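Local coordinates for abhydrolase domain-containing protein (Exiguobacterium antarcticum, PDB 5H3H), which is an esterase of the alpha/beta hydrolase fold that probably cleaves ester substrates and may also work as a perhydrolase, at residues 24-29 against 35-40; 41-46 against 258-263; 53-56 against 60-63; 93-98 against 249-254; 163-168 against 175-180. One frame throughout, in Å; residues are numbered along the deposited sequence.

Contact 1 of 5, residues 24-29 against 35-40; sequences VVMLHG and NMFEYQ. With F50 (ethaneperoxoic acid), chain D.
M26 and F37 make the tightly packed part of this contact, inside the beta-alpha-beta unit of strand 23-27, helix 38-46 and strand 50-54 of the alpha/beta hydrolase fold. F37 holds the N-cap position of helix 38-46, and its ring is sandwiched between two methionines. M26 CB sits over one face, 4.0 Å from the F37 ring centroid. M26 SD lies over the same face, a Met-aromatic contact. The M26 chain bends at chi3 (84°), which folds CE back to 3.3 Å from F37 CD1. CG of M36 lies over the opposite face. The ring edge meets backbone: F37 CZ is 3.6 Å from L27 O, and CE2 is equally close to H28 N. A serine in place of F37 would probably leave M26 SD and CE without the face they rest on and open a gap between strand and helix. Packing is looser further along the helix, which is partly exposed at E38 and Y39. There Q40 CB comes no nearer than 4.2 Å to M26 CE. At the ligand end, G29 CA lies 3.7 Å from OX1 of the bound ethaneperoxoic acid. Beside it, G29 N gives a weak but nearly straight bond (169°) to M36 SD, 3.5 Å away.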
# COMPACT_ATOMS: atom_id res chain seq x y z
N VAL B 24 -6.45 17.75 8.42
CA VAL B 24 -6.61 16.88 9.56
C VAL B 24 -7.90 16.17 9.23
O VAL B 24 -8.97 16.80 9.24
CB VAL B 24 -6.72 17.66 10.88
CG1 VAL B 24 -6.76 16.72 12.09
CG2 VAL B 24 -5.61 18.64 11.00
N VAL B 25 -7.78 14.89 8.83
CA VAL B 25 -8.92 14.09 8.40
C VAL B 25 -9.36 13.31 9.65
O VAL B 25 -8.57 12.59 10.21
CB VAL B 25 -8.52 13.11 7.29
CG1 VAL B 25 -9.65 12.13 6.99
CG2 VAL B 25 -8.10 13.85 6.02
N MET B 26 -10.58 13.56 10.11
CA MET B 26 -11.07 12.98 11.35
C MET B 26 -12.14 11.91 11.06
O MET B 26 -13.11 12.20 10.42
CB MET B 26 -11.53 14.11 12.24
CG MET B 26 -10.29 14.89 12.73
SD MET B 26 -10.65 16.07 14.02
CE MET B 26 -10.63 15.08 15.49
N LEU B 27 -11.89 10.66 11.51
CA LEU B 27 -12.76 9.52 11.27
C LEU B 27 -13.50 9.06 12.57
O LEU B 27 -12.85 8.61 13.51
CB LEU B 27 -11.94 8.38 10.77
CG LEU B 27 -11.37 8.32 9.35
CD1 LEU B 27 -11.70 9.53 8.52
CD2 LEU B 27 -9.93 7.96 9.39
N HIS B 28 -14.82 9.22 12.55
CA HIS B 28 -15.68 9.04 13.74
C HIS B 28 -15.82 7.59 14.22
O HIS B 28 -15.52 6.63 13.51
CB HIS B 28 -17.04 9.71 13.51
CG HIS B 28 -17.92 9.05 12.48
ND1 HIS B 28 -18.73 7.98 12.78
CD2 HIS B 28 -18.12 9.32 11.17
CE1 HIS B 28 -19.39 7.61 11.69
NE2 HIS B 28 -19.08 8.44 10.71
N GLY B 29 -16.34 7.43 15.43
CA GLY B 29 -16.63 6.07 15.91
C GLY B 29 -18.04 5.65 15.57
O GLY B 29 -18.84 6.44 15.08
N ASN B 35 -19.72 15.07 13.36
CA ASN B 35 -20.09 16.07 14.35
C ASN B 35 -19.65 15.73 15.77
O ASN B 35 -19.54 16.62 16.56
CB ASN B 35 -21.62 16.42 14.36
CG ASN B 35 -22.07 17.15 13.13
OD1 ASN B 35 -21.39 18.05 12.65
ND2 ASN B 35 -23.23 16.77 12.59
N MET B 36 -19.35 14.49 16.09
CA MET B 36 -18.84 14.22 17.46
C MET B 36 -17.50 14.94 17.74
O MET B 36 -17.10 15.02 18.87
CB MET B 36 -18.63 12.73 17.72
CG MET B 36 -17.53 12.13 16.92
SD MET B 36 -17.31 10.37 17.13
CE MET B 36 -15.61 10.35 17.61
N PHE B 37 -16.82 15.42 16.70
CA PHE B 37 -15.51 16.07 16.86
C PHE B 37 -15.64 17.59 17.01
O PHE B 37 -14.61 18.31 16.97
CB PHE B 37 -14.62 15.77 15.64
CG PHE B 37 -14.21 14.34 15.51
CD1 PHE B 37 -13.45 13.73 16.52
CD2 PHE B 37 -14.56 13.59 14.39
CE1 PHE B 37 -13.05 12.40 16.39
CE2 PHE B 37 -14.19 12.27 14.26
CZ PHE B 37 -13.39 11.67 15.27
N GLU B 38 -16.85 18.11 17.16
CA GLU B 38 -17.03 19.57 17.09
C GLU B 38 -16.09 20.40 17.99
O GLU B 38 -15.58 21.41 17.53
CB GLU B 38 -18.49 19.98 17.28
CG GLU B 38 -18.96 20.34 18.69
CD GLU B 38 -20.43 20.82 18.70
OE1 GLU B 38 -21.22 20.42 17.78
OE2 GLU B 38 -20.79 21.62 19.58
N TYR B 39 -15.91 19.97 19.26
CA TYR B 39 -15.04 20.66 20.24
C TYR B 39 -13.55 20.72 19.80
O TYR B 39 -12.86 21.70 20.07
CB TYR B 39 -15.22 20.07 21.68
CG TYR B 39 -16.63 20.27 22.14
CD1 TYR B 39 -17.06 21.53 22.51
CD2 TYR B 39 -17.59 19.25 21.99
CE1 TYR B 39 -18.40 21.78 22.80
CE2 TYR B 39 -18.91 19.49 22.28
CZ TYR B 39 -19.32 20.76 22.69
OH TYR B 39 -20.65 21.03 23.00
N GLN B 40 -13.09 19.68 19.11
CA GLN B 40 -11.78 19.63 18.51
C GLN B 40 -11.72 20.46 17.26
O GLN B 40 -10.80 21.21 17.06
CB GLN B 40 -11.37 18.18 18.19
CG GLN B 40 -11.04 17.39 19.45
CD GLN B 40 -12.27 17.08 20.26
OE1 GLN B 40 -13.21 16.51 19.75
NE2 GLN B 40 -12.26 17.41 21.53
C F50 D . -16.79 2.30 18.45
OX1 F50 D . -17.52 4.64 19.18
O F50 D . -16.57 2.59 17.29
OXT F50 D . -16.86 3.40 19.43
CH3 F50 D . -16.98 0.86 18.85

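Contact 2 of 5, residues 41-46 against 258-263; sequences KNRLLE and FTETLV
E260 OE1 is the polar atom on which this helix pair converges. R43 NE lies 3.1 Å from E260 OE1 in a salt bridge. OE1 sits off the plane of the guanidinium, so the attraction is electrostatic and not a directed hydrogen bond. The guanidinium and carboxylate planes are 68° apart. A water also donates to E260 OE1, weakly. The same water donates to T259 OG1 at 2.9 Å and accepts a weak bond from R43 NH2. It therefore links the two helices a second time. R43 CG is anti to its N (chi1 -165°), and the bends at chi2 and chi3 bring NE and CD alongside E260 OE1. R43 NH1 pairs with E46 OE2 on its own helix, making a three-residue salt-bridge network. The arginine probably offsets both carboxylates. Next to the charged groups, toward the sheet, the packing is apolar. V263 CG2 touches the aliphatic R43 CG at 3.8 Å and L44 CD2 at 4.2 Å. The axes of the two short segments pass 9.9 Å apart and cross at -39°. Helices 38-46 and 255-267 thus lie side by side on the central sheet. L44 rests on V24 and M26 of strand 23-27, and F258 reaches M215 of strand 211-217 and helix 250-253.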
# COMPACT_ATOMS: atom_id res chain seq x y z
N LYS B 41 -12.73 20.33 16.42
CA LYS B 41 -12.77 21.07 15.15
C LYS B 41 -12.66 22.57 15.41
O LYS B 41 -11.98 23.27 14.62
CB LYS B 41 -14.08 20.74 14.38
CG LYS B 41 -14.42 21.67 13.25
CD LYS B 41 -15.87 21.48 12.81
CE LYS B 41 -16.85 22.03 13.83
NZ LYS B 41 -18.28 21.84 13.46
N ASN B 42 -13.34 23.06 16.44
CA ASN B 42 -13.36 24.52 16.73
C ASN B 42 -11.94 25.01 16.93
O ASN B 42 -11.54 26.02 16.35
CB ASN B 42 -14.14 24.89 17.97
CG ASN B 42 -15.61 24.62 17.86
OD1 ASN B 42 -16.19 24.58 16.76
ND2 ASN B 42 -16.25 24.45 19.02
N ARG B 43 -11.18 24.25 17.70
CA ARG B 43 -9.76 24.59 17.92
C ARG B 43 -8.89 24.42 16.68
O ARG B 43 -8.06 25.30 16.42
CB ARG B 43 -9.14 23.85 19.12
CG ARG B 43 -7.79 24.41 19.61
CD ARG B 43 -7.91 25.68 20.46
NE ARG B 43 -8.96 25.53 21.47
CZ ARG B 43 -9.49 26.51 22.20
NH1 ARG B 43 -9.04 27.78 22.10
NH2 ARG B 43 -10.47 26.22 23.09
N LEU B 44 -9.03 23.34 15.89
CA LEU B 44 -8.20 23.21 14.65
C LEU B 44 -8.41 24.38 13.72
O LEU B 44 -7.43 25.00 13.16
CB LEU B 44 -8.48 21.90 13.92
CG LEU B 44 -8.09 20.72 14.81
CD1 LEU B 44 -8.81 19.45 14.42
CD2 LEU B 44 -6.58 20.50 14.73
N LEU B 45 -9.66 24.76 13.58
CA LEU B 45 -10.01 25.95 12.74
C LEU B 45 -9.41 27.27 13.27
O LEU B 45 -8.75 27.99 12.54
CB LEU B 45 -11.51 26.07 12.61
CG LEU B 45 -12.24 25.48 11.40
CD1 LEU B 45 -11.56 24.57 10.42
CD2 LEU B 45 -13.54 24.86 11.86
N GLU B 46 -9.54 27.58 14.56
CA GLU B 46 -8.85 28.80 15.00
C GLU B 46 -7.32 28.74 14.86
O GLU B 46 -6.70 29.74 14.61
CB GLU B 46 -9.29 29.29 16.35
CG GLU B 46 -8.71 28.66 17.57
CD GLU B 46 -9.18 29.38 18.82
OE1 GLU B 46 -9.27 30.61 18.77
OE2 GLU B 46 -9.45 28.73 19.84
N PHE B 258 -7.57 16.44 25.56
CA PHE B 258 -7.69 15.74 24.28
C PHE B 258 -7.43 16.72 23.14
O PHE B 258 -6.58 16.45 22.29
CB PHE B 258 -9.06 15.07 24.15
CG PHE B 258 -9.20 14.24 22.90
CD1 PHE B 258 -8.76 12.95 22.86
CD2 PHE B 258 -9.76 14.77 21.77
CE1 PHE B 258 -8.85 12.18 21.71
CE2 PHE B 258 -9.87 14.00 20.63
CZ PHE B 258 -9.41 12.71 20.60
N THR B 259 -8.14 17.86 23.13
CA THR B 259 -7.97 18.87 22.08
C THR B 259 -6.56 19.43 22.00
O THR B 259 -5.98 19.52 20.96
CB THR B 259 -9.03 20.05 22.16
OG1 THR B 259 -9.09 20.61 23.48
CG2 THR B 259 -10.33 19.56 21.94
N GLU B 260 -5.97 19.79 23.12
CA GLU B 260 -4.69 20.44 23.02
C GLU B 260 -3.53 19.45 22.75
O GLU B 260 -2.61 19.81 22.07
CB GLU B 260 -4.50 21.36 24.23
CG GLU B 260 -5.53 22.50 24.31
CD GLU B 260 -5.50 23.51 23.14
OE1 GLU B 260 -6.59 23.97 22.73
OE2 GLU B 260 -4.42 23.87 22.64
N THR B 261 -3.63 18.18 23.15
CA THR B 261 -2.74 17.11 22.66
C THR B 261 -2.85 16.89 21.12
O THR B 261 -1.86 16.64 20.43
CB THR B 261 -3.10 15.77 23.37
OG1 THR B 261 -3.05 15.95 24.80
CG2 THR B 261 -2.15 14.66 23.01
N LEU B 262 -4.07 16.97 20.61
CA LEU B 262 -4.34 16.68 19.18
C LEU B 262 -3.69 17.81 18.37
O LEU B 262 -2.97 17.61 17.41
CB LEU B 262 -5.85 16.64 19.01
CG LEU B 262 -6.53 15.89 17.90
CD1 LEU B 262 -7.98 16.39 17.79
CD2 LEU B 262 -5.81 16.02 16.56
N VAL B 263 -3.90 19.03 18.86
CA VAL B 263 -3.41 20.21 18.22
C VAL B 263 -1.91 20.29 18.18
O VAL B 263 -1.34 20.67 17.16
CB VAL B 263 -3.97 21.47 18.92
CG1 VAL B 263 -3.20 22.73 18.53
CG2 VAL B 263 -5.48 21.60 18.60
O HOH W 1 -9.61 23.36 24.05

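Contact 3 of 5, residues 53-56 against 60-63; sequences GVDY and GKSD
S62 OG donates to D55 O at 2.7 Å, and K61 N donates to D55 OD2 at 3.0 Å. These two bonds close a tight loop at the end of strand 50-54 in the alpha/beta hydrolase fold. D55 to S62 match the D-x-R-G-x-G-x-S sequence common in this family. The K61 bond is nearly straight (166°). It meets OD2 on the anti side of the carboxylate, 27° out of its plane. The serine comes from above the carbonyl plane of D55, 50° out of it, so it does not use a lone pair. Both ends have further partners. D55 OD1 accepts from N34 N, which helps to fix the rotation of the carboxylate. S62 OG also bonds to Y14 N of strand 12-18, tying the loop to the neighbouring strand. Packing surrounds these bonds. G60 CA lies 3.4 Å from D55 OD2. Any side chain on G60 would point at the carboxylate, with its CB only 2.1 Å from OD2. The positive phi of G60 suits a glycine as well. The CB of Y56 points away from this loop, and its OH bonds to H28 O. On the loop side, Y56 O instead meets S62 CB at 3.4 Å.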
# COMPACT_ATOMS: atom_id res chain seq x y z
N GLY B 53 -13.95 16.21 8.08
CA GLY B 53 -14.67 15.23 8.90
C GLY B 53 -15.53 14.40 7.97
O GLY B 53 -16.47 14.94 7.39
N VAL B 54 -15.18 13.14 7.82
CA VAL B 54 -15.92 12.25 6.95
C VAL B 54 -17.11 11.63 7.67
O VAL B 54 -16.98 11.21 8.87
CB VAL B 54 -15.07 11.15 6.33
CG1 VAL B 54 -13.79 11.71 5.67
CG2 VAL B 54 -14.74 10.09 7.33
N ASP B 55 -18.27 11.59 7.01
CA ASP B 55 -19.39 10.74 7.53
C ASP B 55 -19.29 9.49 6.72
O ASP B 55 -19.39 9.60 5.50
CB ASP B 55 -20.77 11.36 7.29
CG ASP B 55 -21.08 12.58 8.17
OD1 ASP B 55 -20.34 12.88 9.15
OD2 ASP B 55 -22.10 13.23 7.91
N TYR B 56 -19.08 8.33 7.33
CA TYR B 56 -19.01 7.11 6.55
C TYR B 56 -20.35 6.87 5.90
O TYR B 56 -21.41 7.38 6.36
CB TYR B 56 -18.67 5.85 7.34
CG TYR B 56 -17.55 5.97 8.28
CD1 TYR B 56 -16.26 6.25 7.85
CD2 TYR B 56 -17.75 5.70 9.62
CE1 TYR B 56 -15.21 6.36 8.77
CE2 TYR B 56 -16.73 5.79 10.52
CZ TYR B 56 -15.46 6.15 10.12
OH TYR B 56 -14.53 6.23 11.12
N GLY B 60 -24.68 9.96 9.40
CA GLY B 60 -24.64 11.39 9.16
C GLY B 60 -25.40 11.70 7.88
O GLY B 60 -26.48 11.21 7.70
N LYS B 61 -24.82 12.48 6.99
CA LYS B 61 -25.52 12.93 5.77
C LYS B 61 -25.16 12.09 4.52
O LYS B 61 -25.57 12.37 3.38
CB LYS B 61 -25.19 14.38 5.60
CG LYS B 61 -25.57 15.17 6.84
CD LYS B 61 -25.20 16.63 6.77
CE LYS B 61 -25.97 17.36 5.67
NZ LYS B 61 -27.43 17.02 5.58
N SER B 62 -24.40 11.03 4.74
CA SER B 62 -24.00 10.14 3.62
C SER B 62 -25.17 9.25 3.21
O SER B 62 -26.04 8.99 4.04
CB SER B 62 -22.79 9.34 4.01
OG SER B 62 -21.68 10.24 4.18
N ASP B 63 -25.14 8.75 1.97
CA ASP B 63 -25.96 7.61 1.52
C ASP B 63 -25.69 6.38 2.39
O ASP B 63 -24.58 6.21 2.92
CB ASP B 63 -25.65 7.19 0.04
CG ASP B 63 -25.97 8.27 -1.02
OD1 ASP B 63 -26.46 9.39 -0.67
OD2 ASP B 63 -25.67 7.99 -2.22

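Contact 4 of 5, residues 93-98 against 249-254; sequences LGFSMG and GMFLDE. With F50 (ethaneperoxoic acid), chain D.
F95 reaches from the end of strand 90-95 to helix 250-253, where F251 meets its ring. Its CB points toward that helix. CG is anti to the backbone N (chi1 176°), which carries the ring forward between the helix and the ligand. Along one side, CD2 of F95 packs against the methyl CE of M36. Next, the ring edge at F95 CE2 faces OX1 of the bound ethaneperoxoic acid, 3.7 Å away. On the other side, CE1 of F95 is 3.9 Å from F251 CD2. The methyl CE of M250 is a little farther from F95 CE1, at 4.2 Å. At the tip, CZ of F95 meets F251 CE2 at 3.8 Å and also approaches G249 CA. The F251 ring sets its edge on the face of F95, a T-shaped pair with planes at 82° and centroids 5.4 Å apart. The F95 ring also meets the ring of H248.

Just after F95 the chain makes a sharp turn at S96, which has positive phi. M97 N donates to O of the ligand at 2.9 Å. W30 N and H248 NE2 also bond the ligand. The gap between S96 OG and the ligand carbon is too short for a plain contact, so its nature is doubtful. A CB on G94 would lie 2.3 Å from G98 O, which is consistent with a glycine there. The G-x-S-x-G turn fits a nucleophile elbow, with S96 as the probable nucleophile. M97 N and W30 N are consistent with an oxyanion hole.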
# COMPACT_ATOMS: atom_id res chain seq x y z
N LEU B 93 -6.75 11.05 11.92
CA LEU B 93 -7.19 10.60 13.26
C LEU B 93 -8.38 9.64 13.14
O LEU B 93 -9.38 9.97 12.51
CB LEU B 93 -7.53 11.76 14.17
CG LEU B 93 -8.18 11.51 15.54
CD1 LEU B 93 -7.75 10.27 16.28
CD2 LEU B 93 -8.02 12.72 16.48
N GLY B 94 -8.26 8.46 13.76
CA GLY B 94 -9.36 7.58 13.84
C GLY B 94 -9.77 7.37 15.28
O GLY B 94 -8.91 7.05 16.10
N PHE B 95 -11.04 7.56 15.56
CA PHE B 95 -11.60 7.30 16.91
C PHE B 95 -12.39 6.01 16.84
O PHE B 95 -13.28 5.86 16.00
CB PHE B 95 -12.47 8.43 17.36
CG PHE B 95 -13.15 8.16 18.72
CD1 PHE B 95 -12.49 8.48 19.91
CD2 PHE B 95 -14.42 7.55 18.79
CE1 PHE B 95 -13.12 8.27 21.15
CE2 PHE B 95 -15.01 7.28 20.04
CZ PHE B 95 -14.34 7.62 21.19
N SER B 96 -12.05 5.07 17.70
CA SER B 96 -12.75 3.83 17.84
C SER B 96 -12.81 3.04 16.52
O SER B 96 -11.75 2.67 16.03
CB SER B 96 -14.10 4.10 18.52
OG SER B 96 -14.50 2.93 19.17
N MET B 97 -13.98 2.76 15.97
CA MET B 97 -14.03 2.07 14.67
C MET B 97 -13.20 2.80 13.60
O MET B 97 -12.61 2.16 12.72
CB MET B 97 -15.47 1.94 14.19
CG MET B 97 -15.65 1.01 12.99
SD MET B 97 -17.37 0.81 12.52
CE MET B 97 -17.83 2.50 12.10
N GLY B 98 -13.14 4.12 13.74
CA GLY B 98 -12.32 5.03 12.93
C GLY B 98 -10.85 4.73 12.95
O GLY B 98 -10.17 4.76 11.90
N GLY B 249 -15.13 8.06 25.64
CA GLY B 249 -15.35 9.40 25.11
C GLY B 249 -14.43 10.43 25.66
O GLY B 249 -14.90 11.39 26.25
N MET B 250 -13.11 10.29 25.44
CA MET B 250 -12.20 11.31 25.98
C MET B 250 -12.43 12.70 25.46
O MET B 250 -12.05 13.69 26.09
CB MET B 250 -10.75 10.94 25.84
CG MET B 250 -10.23 10.50 24.50
SD MET B 250 -8.88 9.26 24.71
CE MET B 250 -9.50 8.33 23.33
N PHE B 251 -13.00 12.77 24.26
CA PHE B 251 -13.21 14.07 23.61
C PHE B 251 -14.17 14.97 24.39
O PHE B 251 -14.18 16.19 24.16
CB PHE B 251 -13.63 13.85 22.17
CG PHE B 251 -14.89 13.08 22.02
CD1 PHE B 251 -16.11 13.72 22.06
CD2 PHE B 251 -14.84 11.71 21.79
CE1 PHE B 251 -17.32 13.00 21.94
CE2 PHE B 251 -16.02 11.00 21.68
CZ PHE B 251 -17.25 11.64 21.71
N LEU B 252 -14.95 14.41 25.33
CA LEU B 252 -15.68 15.14 26.35
C LEU B 252 -15.22 14.91 27.80
O LEU B 252 -15.29 15.83 28.61
CB LEU B 252 -17.15 14.76 26.28
CG LEU B 252 -17.93 14.95 24.99
CD1 LEU B 252 -19.37 14.55 25.27
CD2 LEU B 252 -17.85 16.38 24.48
N ASP B 253 -14.81 13.68 28.17
CA ASP B 253 -14.34 13.41 29.53
C ASP B 253 -13.13 14.32 29.90
O ASP B 253 -13.09 14.83 31.03
CB ASP B 253 -13.94 11.92 29.74
CG ASP B 253 -15.13 10.97 29.97
OD1 ASP B 253 -16.22 11.37 30.40
OD2 ASP B 253 -14.93 9.75 29.78
N GLU B 254 -12.19 14.52 28.96
CA GLU B 254 -11.00 15.38 29.11
C GLU B 254 -10.86 16.24 27.87
O GLU B 254 -9.84 16.27 27.21
CB GLU B 254 -9.69 14.58 29.37
CG GLU B 254 -9.58 13.98 30.81
CD GLU B 254 -8.33 13.10 31.08
OE1 GLU B 254 -8.43 11.82 31.04
OE2 GLU B 254 -7.23 13.67 31.32
C F50 D . -16.79 2.30 18.45
OX1 F50 D . -17.52 4.64 19.18
O F50 D . -16.57 2.59 17.29
OXT F50 D . -16.86 3.40 19.43
CH3 F50 D . -16.98 0.86 18.85

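Contact 5 of 5, residues 163-168 against 175-180; sequences IFFAKE and QWFHNL
F177 meets F164 and F165 in an aromatic cluster. It joins the end of helix 153-164 to helix 171-182 in the helical cap, inserted between strands 114-120 and 211-217 of the alpha/beta hydrolase fold.

The contact across the segments consists of rings, and F177 plays two parts. Toward F164 it presents its edge: centroids are 4.8 Å apart and the planes meet at 58°. F177 CZ approaches F164 CZ at 3.4 Å, and F177 CE2 stands over the centre of the F164 face. Toward F165 it presents a face. The F165 edge points at that face with planes at 73° and centroids 5.3 Å apart. F165 CE2 is 3.9 Å from F177 CD2, near the rim. F177 CG is anti to the backbone N (chi1 -175°), which carries the ring across to both partners.

F164 also has its ring edge-to-face with H248 and touches the bound ethaneperoxoic acid. With a serine in place of F164, the F177 edge would probably lose the face it points at, and a gap is likely to open beside H248 and the ligand.

Polar bonds lie outside the cluster. A166 N and K167 NZ both bond to D253, pinning the chain after F165 to the end of helix 250-253. Within the first segment, F164 CD1 lies 3.4 Å above the plane of the F165 ring, toward its rim.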
# COMPACT_ATOMS: atom_id res chain seq x y z
N ILE B 163 -22.12 3.43 29.01
CA ILE B 163 -20.80 2.79 29.12
C ILE B 163 -19.71 3.59 28.34
O ILE B 163 -18.57 3.21 28.33
CB ILE B 163 -20.97 1.29 28.70
CG1 ILE B 163 -20.20 0.41 29.66
CG2 ILE B 163 -20.71 0.98 27.22
CD1 ILE B 163 -20.09 -1.07 29.31
N PHE B 164 -20.06 4.74 27.76
CA PHE B 164 -19.23 5.51 26.80
C PHE B 164 -18.37 6.53 27.51
O PHE B 164 -17.27 6.81 27.07
CB PHE B 164 -20.17 6.20 25.80
CG PHE B 164 -19.52 6.59 24.49
CD1 PHE B 164 -18.72 7.69 24.41
CD2 PHE B 164 -19.76 5.86 23.34
CE1 PHE B 164 -18.13 8.03 23.19
CE2 PHE B 164 -19.21 6.22 22.12
CZ PHE B 164 -18.40 7.30 22.06
N PHE B 165 -18.85 7.06 28.64
CA PHE B 165 -18.21 8.20 29.30
C PHE B 165 -17.91 7.82 30.72
O PHE B 165 -18.67 7.11 31.34
CB PHE B 165 -19.09 9.45 29.26
CG PHE B 165 -19.36 9.96 27.87
CD1 PHE B 165 -18.35 10.54 27.13
CD2 PHE B 165 -20.63 9.83 27.30
CE1 PHE B 165 -18.59 11.00 25.82
CE2 PHE B 165 -20.87 10.28 26.00
CZ PHE B 165 -19.85 10.87 25.27
N ALA B 166 -16.79 8.29 31.22
CA ALA B 166 -16.44 8.02 32.63
C ALA B 166 -17.18 8.98 33.56
O ALA B 166 -17.45 8.64 34.71
CB ALA B 166 -14.93 8.13 32.82
N LYS B 167 -17.48 10.19 33.08
CA LYS B 167 -18.16 11.20 33.88
C LYS B 167 -19.60 11.38 33.43
O LYS B 167 -19.96 11.10 32.26
CB LYS B 167 -17.38 12.52 33.82
CG LYS B 167 -16.23 12.50 34.80
CD LYS B 167 -15.44 13.77 34.72
CE LYS B 167 -14.29 13.63 33.74
NZ LYS B 167 -13.53 14.91 33.64
N GLU B 168 -20.45 11.80 34.37
CA GLU B 168 -21.80 12.19 34.03
C GLU B 168 -21.77 13.61 33.45
O GLU B 168 -21.53 14.54 34.14
CB GLU B 168 -22.74 12.11 35.22
CG GLU B 168 -23.43 10.74 35.36
CD GLU B 168 -24.43 10.72 36.52
OE1 GLU B 168 -24.41 9.75 37.34
OE2 GLU B 168 -25.20 11.71 36.62
N GLN B 175 -27.76 14.42 25.39
CA GLN B 175 -28.81 14.30 24.39
C GLN B 175 -28.29 14.62 22.99
O GLN B 175 -28.68 14.00 21.99
CB GLN B 175 -29.99 15.19 24.72
CG GLN B 175 -31.24 14.96 23.86
CD GLN B 175 -31.95 13.60 24.08
OE1 GLN B 175 -32.00 13.08 25.19
NE2 GLN B 175 -32.47 13.01 23.00
N TRP B 176 -27.47 15.65 22.91
CA TRP B 176 -26.80 15.96 21.67
C TRP B 176 -26.08 14.73 21.11
O TRP B 176 -26.16 14.44 19.92
CB TRP B 176 -25.86 17.19 21.86
CG TRP B 176 -24.86 17.34 20.75
CD1 TRP B 176 -25.09 17.84 19.47
CD2 TRP B 176 -23.51 16.96 20.78
NE1 TRP B 176 -23.97 17.74 18.73
CE2 TRP B 176 -22.96 17.25 19.51
CE3 TRP B 176 -22.69 16.37 21.75
CZ2 TRP B 176 -21.61 16.96 19.19
CZ3 TRP B 176 -21.33 16.13 21.45
CH2 TRP B 176 -20.82 16.41 20.14
N PHE B 177 -25.30 14.07 21.95
CA PHE B 177 -24.47 12.97 21.54
C PHE B 177 -25.30 11.77 21.14
O PHE B 177 -25.05 11.14 20.10
CB PHE B 177 -23.39 12.64 22.57
CG PHE B 177 -22.46 11.58 22.11
CD1 PHE B 177 -21.48 11.89 21.15
CD2 PHE B 177 -22.59 10.28 22.55
CE1 PHE B 177 -20.62 10.91 20.66
CE2 PHE B 177 -21.71 9.29 22.09
CZ PHE B 177 -20.73 9.61 21.14
N HIS B 178 -26.32 11.49 21.95
CA HIS B 178 -27.33 10.50 21.60
C HIS B 178 -27.96 10.72 20.20
O HIS B 178 -27.99 9.80 19.36
CB HIS B 178 -28.40 10.52 22.67
CG HIS B 178 -29.45 9.48 22.47
ND1 HIS B 178 -30.70 9.77 21.99
CD2 HIS B 178 -29.43 8.14 22.65
CE1 HIS B 178 -31.41 8.67 21.91
NE2 HIS B 178 -30.67 7.67 22.32
N ASN B 179 -28.42 11.95 19.94
CA ASN B 179 -29.07 12.25 18.68
C ASN B 179 -28.13 12.12 17.46
O ASN B 179 -28.63 11.77 16.37
CB ASN B 179 -29.71 13.63 18.70
CG ASN B 179 -30.95 13.69 19.56
OD1 ASN B 179 -31.53 12.68 19.99
ND2 ASN B 179 -31.39 14.88 19.82
N LEU B 180 -26.79 12.31 17.64
CA LEU B 180 -25.82 12.06 16.58
C LEU B 180 -25.88 10.59 16.15
O LEU B 180 -25.73 10.28 14.98
CB LEU B 180 -24.37 12.29 17.04
CG LEU B 180 -23.94 13.64 17.55
CD1 LEU B 180 -22.47 13.51 17.93
CD2 LEU B 180 -24.23 14.69 16.51

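Contacts 1 and 4 both touch the ligand, from adjacent strands 23-27 and 90-95, with centres about 8 Å apart. L27 N meets L93 O at 2.8 Å, a probable hydrogen bond. Contact 5 brings the cap to the same pocket: its F164 side chain comes within about 4 Å of the ligand, and F177 CE1 packs on F251 CZ of contact 4 at 3.6 Å. Contact 3 stands further back. Its Y56 side chain is about 7 Å from the ligand, and Y56 OH lies 3.1 Å from G98 CA of contact 4. Contact 2 is peripheral, its centre about 20 Å from that of contact 5. It nevertheless joins contact 1 through L262 and M26, and contact 4 through F258 and M250.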